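Local coordinates for mandelate racemase/muconate lactonizing enzyme-like protein (Roseovarius sp. TM1035, PDB 3RCY) that probably catalyses a magnesium-dependent isomerase or lyase reaction of the enolase superfamily, on a substrate not yet established, at residues Trp115-Tyr129 and Val323-Ser337. Numbering follows the deposited sequence.
Sequences WALLGGKMNPRIRAY and VHFAASIPNILMCES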
# COMPACT_ATOMS: atom_id res chain seq x y z
N TRP A 115 33.94 9.10 22.77
CA TRP A 115 32.65 8.52 23.21
C TRP A 115 31.97 9.33 24.32
O TRP A 115 30.74 9.40 24.38
CB TRP A 115 32.76 7.03 23.60
CG TRP A 115 33.73 6.72 24.72
CD1 TRP A 115 34.98 6.18 24.59
CD2 TRP A 115 33.52 6.90 26.13
NE1 TRP A 115 35.56 6.03 25.82
CE2 TRP A 115 34.69 6.47 26.79
CE3 TRP A 115 32.46 7.40 26.90
CZ2 TRP A 115 34.84 6.52 28.18
CZ3 TRP A 115 32.61 7.46 28.28
CH2 TRP A 115 33.80 7.02 28.91
N ALA A 116 32.78 9.94 25.19
CA ALA A 116 32.25 10.74 26.29
C ALA A 116 31.52 11.99 25.78
O ALA A 116 30.65 12.53 26.47
CB ALA A 116 33.35 11.12 27.30
N LEU A 117 31.86 12.42 24.56
CA LEU A 117 31.23 13.58 23.92
C LEU A 117 29.98 13.20 23.11
O LEU A 117 29.26 14.08 22.63
CB LEU A 117 32.23 14.33 23.01
CG LEU A 117 33.60 14.70 23.59
CD1 LEU A 117 34.48 15.40 22.56
CD2 LEU A 117 33.49 15.55 24.88
N LEU A 118 29.73 11.91 22.97
CA LEU A 118 28.67 11.41 22.10
C LEU A 118 27.48 10.84 22.87
O LEU A 118 26.81 9.92 22.39
CB LEU A 118 29.23 10.34 21.14
CG LEU A 118 30.38 10.72 20.21
CD1 LEU A 118 30.89 9.47 19.48
CD2 LEU A 118 29.97 11.81 19.20
N GLY A 119 27.20 11.39 24.05
CA GLY A 119 26.11 10.89 24.90
C GLY A 119 26.62 9.93 25.96
O GLY A 119 25.83 9.30 26.69
N GLY A 120 27.94 9.79 26.02
CA GLY A 120 28.59 8.99 27.06
C GLY A 120 28.66 7.49 26.77
O GLY A 120 28.44 7.04 25.65
N LYS A 121 28.97 6.72 27.80
CA LYS A 121 29.23 5.30 27.62
C LYS A 121 27.95 4.50 27.70
O LYS A 121 27.23 4.56 28.71
CB LYS A 121 30.24 4.80 28.66
CG LYS A 121 30.72 3.37 28.42
CD LYS A 121 31.66 2.93 29.53
CE LYS A 121 33.06 3.46 29.29
NZ LYS A 121 33.80 3.60 30.58
N MET A 122 27.65 3.75 26.65
CA MET A 122 26.62 2.72 26.70
C MET A 122 27.23 1.34 26.93
O MET A 122 26.65 0.50 27.61
CB MET A 122 25.79 2.68 25.41
CG MET A 122 24.56 3.58 25.38
SD MET A 122 23.48 3.51 26.84
CE MET A 122 23.02 1.79 26.91
N ASN A 123 28.40 1.12 26.34
CA ASN A 123 28.97 -0.22 26.23
C ASN A 123 30.39 -0.33 26.78
O ASN A 123 31.34 0.05 26.09
CB ASN A 123 28.93 -0.68 24.77
CG ASN A 123 27.56 -0.50 24.16
OD1 ASN A 123 26.62 -1.16 24.57
ND2 ASN A 123 27.45 0.42 23.20
N PRO A 124 30.54 -0.86 28.01
CA PRO A 124 31.86 -1.08 28.61
C PRO A 124 32.73 -2.07 27.83
O PRO A 124 33.95 -1.98 27.89
CB PRO A 124 31.53 -1.62 30.01
CG PRO A 124 30.11 -1.23 30.27
CD PRO A 124 29.44 -1.24 28.92
N ARG A 125 32.11 -3.01 27.11
CA ARG A 125 32.83 -3.90 26.20
C ARG A 125 32.02 -4.07 24.89
O ARG A 125 30.80 -4.33 24.91
CB ARG A 125 33.13 -5.27 26.84
CG ARG A 125 34.10 -5.23 28.04
CD ARG A 125 35.16 -6.35 27.98
NE ARG A 125 36.26 -6.03 27.06
CZ ARG A 125 37.27 -6.84 26.75
NH1 ARG A 125 38.20 -6.44 25.90
NH2 ARG A 125 37.35 -8.06 27.29
N ILE A 126 32.72 -3.90 23.77
CA ILE A 126 32.10 -3.96 22.45
C ILE A 126 32.42 -5.30 21.79
O ILE A 126 33.58 -5.69 21.69
CB ILE A 126 32.59 -2.79 21.57
CG1 ILE A 126 32.24 -1.44 22.22
CG2 ILE A 126 32.03 -2.90 20.15
CD1 ILE A 126 33.13 -0.26 21.80
N ARG A 127 31.38 -6.01 21.37
CA ARG A 127 31.54 -7.28 20.68
C ARG A 127 32.27 -7.06 19.35
O ARG A 127 31.89 -6.19 18.56
CB ARG A 127 30.17 -7.90 20.44
CG ARG A 127 30.20 -9.32 19.96
CD ARG A 127 28.78 -9.86 19.86
NE ARG A 127 28.78 -11.19 19.26
CZ ARG A 127 27.70 -11.81 18.79
NH1 ARG A 127 26.51 -11.23 18.85
NH2 ARG A 127 27.83 -13.02 18.26
N ALA A 128 33.32 -7.84 19.11
CA ALA A 128 34.10 -7.74 17.88
C ALA A 128 33.91 -8.97 17.00
O ALA A 128 33.53 -10.04 17.48
CB ALA A 128 35.60 -7.56 18.19
N TYR A 129 34.17 -8.81 15.71
CA TYR A 129 34.26 -9.97 14.82
C TYR A 129 35.36 -9.76 13.79
O TYR A 129 35.87 -8.65 13.61
CB TYR A 129 32.92 -10.24 14.12
CG TYR A 129 32.59 -9.38 12.91
CD1 TYR A 129 31.83 -8.21 13.06
CD2 TYR A 129 32.99 -9.74 11.62
CE1 TYR A 129 31.49 -7.43 11.97
CE2 TYR A 129 32.66 -8.96 10.51
CZ TYR A 129 31.90 -7.80 10.70
OH TYR A 129 31.56 -7.01 9.63
N VAL A 323 35.06 2.45 17.16
CA VAL A 323 35.01 2.03 18.56
C VAL A 323 34.35 3.09 19.44
O VAL A 323 33.48 2.76 20.25
CB VAL A 323 36.41 1.61 19.07
CG1 VAL A 323 36.42 1.43 20.59
CG2 VAL A 323 36.86 0.32 18.38
N HIS A 324 34.76 4.35 19.28
CA HIS A 324 34.11 5.45 20.02
C HIS A 324 32.62 5.60 19.69
O HIS A 324 31.79 5.82 20.59
CB HIS A 324 34.87 6.75 19.77
CG HIS A 324 36.18 6.79 20.48
ND1 HIS A 324 36.30 7.19 21.79
CD2 HIS A 324 37.41 6.39 20.09
CE1 HIS A 324 37.56 7.08 22.17
NE2 HIS A 324 38.26 6.58 21.16
N PHE A 325 32.30 5.49 18.40
CA PHE A 325 30.93 5.50 17.93
C PHE A 325 30.14 4.37 18.62
O PHE A 325 29.11 4.62 19.25
CB PHE A 325 30.90 5.34 16.40
CG PHE A 325 29.53 5.08 15.82
CD1 PHE A 325 28.54 6.06 15.87
CD2 PHE A 325 29.25 3.87 15.20
CE1 PHE A 325 27.28 5.82 15.32
CE2 PHE A 325 27.99 3.63 14.64
CZ PHE A 325 27.00 4.61 14.71
N ALA A 326 30.66 3.15 18.50
CA ALA A 326 30.03 1.95 19.09
C ALA A 326 29.87 2.04 20.61
O ALA A 326 28.86 1.58 21.15
CB ALA A 326 30.83 0.72 18.73
N ALA A 327 30.86 2.61 21.29
CA ALA A 327 30.82 2.74 22.76
C ALA A 327 29.63 3.58 23.24
O ALA A 327 29.15 3.40 24.36
CB ALA A 327 32.11 3.35 23.26
N SER A 328 29.14 4.47 22.36
CA SER A 328 28.16 5.49 22.72
C SER A 328 26.72 5.19 22.32
O SER A 328 25.81 5.97 22.65
CB SER A 328 28.57 6.84 22.12
OG SER A 328 28.30 6.85 20.72
N ILE A 329 26.49 4.09 21.60
CA ILE A 329 25.13 3.79 21.12
C ILE A 329 24.51 2.58 21.82
O ILE A 329 25.20 1.59 22.09
CB ILE A 329 25.07 3.63 19.58
CG1 ILE A 329 25.92 2.42 19.13
CG2 ILE A 329 25.50 4.95 18.89
CD1 ILE A 329 25.70 2.02 17.68
N PRO A 330 23.20 2.65 22.13
CA PRO A 330 22.57 1.50 22.76
C PRO A 330 22.33 0.35 21.77
O PRO A 330 22.29 -0.80 22.18
CB PRO A 330 21.24 2.06 23.29
CG PRO A 330 20.96 3.25 22.46
CD PRO A 330 22.30 3.82 22.06
N ASN A 331 22.22 0.67 20.48
CA ASN A 331 21.91 -0.34 19.46
C ASN A 331 23.13 -0.83 18.66
O ASN A 331 23.08 -0.93 17.43
CB ASN A 331 20.76 0.15 18.54
CG ASN A 331 21.08 1.47 17.84
OD1 ASN A 331 21.80 2.32 18.36
ND2 ASN A 331 20.51 1.66 16.66
N ILE A 332 24.22 -1.12 19.36
CA ILE A 332 25.40 -1.72 18.74
C ILE A 332 25.22 -3.23 18.65
O ILE A 332 24.79 -3.86 19.62
CB ILE A 332 26.72 -1.40 19.54
CG1 ILE A 332 27.96 -1.97 18.82
CG2 ILE A 332 26.67 -1.98 20.96
CD1 ILE A 332 28.21 -1.40 17.42
N LEU A 333 25.53 -3.80 17.49
CA LEU A 333 25.59 -5.26 17.36
C LEU A 333 27.02 -5.75 17.57
O LEU A 333 27.30 -6.45 18.54
CB LEU A 333 25.05 -5.72 15.99
CG LEU A 333 25.15 -7.21 15.61
CD1 LEU A 333 24.55 -8.16 16.68
CD2 LEU A 333 24.48 -7.42 14.28
N MET A 334 27.93 -5.36 16.68
CA MET A 334 29.34 -5.75 16.78
C MET A 334 30.22 -4.86 15.89
O MET A 334 29.70 -4.18 14.99
CB MET A 334 29.53 -7.24 16.44
CG MET A 334 29.02 -7.65 15.05
SD MET A 334 29.17 -9.42 14.73
CE MET A 334 27.79 -10.10 15.66
N CYS A 335 31.53 -4.86 16.14
CA CYS A 335 32.49 -4.09 15.35
C CYS A 335 33.42 -4.99 14.56
O CYS A 335 34.16 -5.78 15.15
CB CYS A 335 33.32 -3.16 16.23
SG CYS A 335 32.50 -1.63 16.65
N GLU A 336 33.39 -4.85 13.24
CA GLU A 336 34.36 -5.51 12.36
C GLU A 336 35.77 -5.09 12.76
O GLU A 336 36.01 -3.92 13.04
CB GLU A 336 34.08 -5.12 10.91
CG GLU A 336 34.78 -5.97 9.85
CD GLU A 336 34.15 -5.82 8.46
OE1 GLU A 336 33.41 -4.84 8.22
OE2 GLU A 336 34.41 -6.69 7.59
N SER A 337 36.70 -6.05 12.79
CA SER A 337 38.08 -5.80 13.20
C SER A 337 39.07 -6.59 12.35
O SER A 337 38.74 -7.66 11.81
CB SER A 337 38.26 -6.14 14.69
OG SER A 337 37.27 -5.50 15.49
O HOH W 1 23.89 -1.28 24.52
O HOH W 2 25.57 -8.48 20.06
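N123 grips the C-terminal end of helix 316-327. Its ND2 spends both hydrogens there, on A326 O at 2.7 Å and on I329 O at 2.8 Å, while the backbone N of M122 and of N123 both donate to A327 O. Asparagine suits the place because a short amide reaches two backbone carbonyls, one near the helix end and one just past it. With an alanine here, A326 O and I329 O would probably lose this donor and a gap would be likely to open beside I332 CG2. Beside this clasp the packing is dense: I126 sends CD1 among V323, A326 and A327, and CG2 to C335 SG. Small A327 lets W115 CB come within 3.8 Å of its own CB, and W115 N donates to H324 ND1, left as acceptor because L366 O holds NE2.

The looser side is water-bridged but buried: one water joins N123 OD1 to P330 O, another R127 NH1 to L333 O. From a third subunit, R176 packs on P330 and Y396 makes a cation-pi contact with R127. R127, with CG anti to the backbone N (chi1 -169°), lays one guanidinium face on M334 CE; D205 and T163 hold NH2 and NE.

Beyond, Y129 receives E336 CA over its ring face. K166 bonds to Y129 OH and E336 OE2, L312 N to OE1, and the E336 side chain lies about 5 Å from the magnesium ion. Strand 126-131 runs parallel to 164-167 and 335-336 in the superfamily's modified TIM barrel and pairs antiparallel with 357-358, with helix 316-327 packed outside.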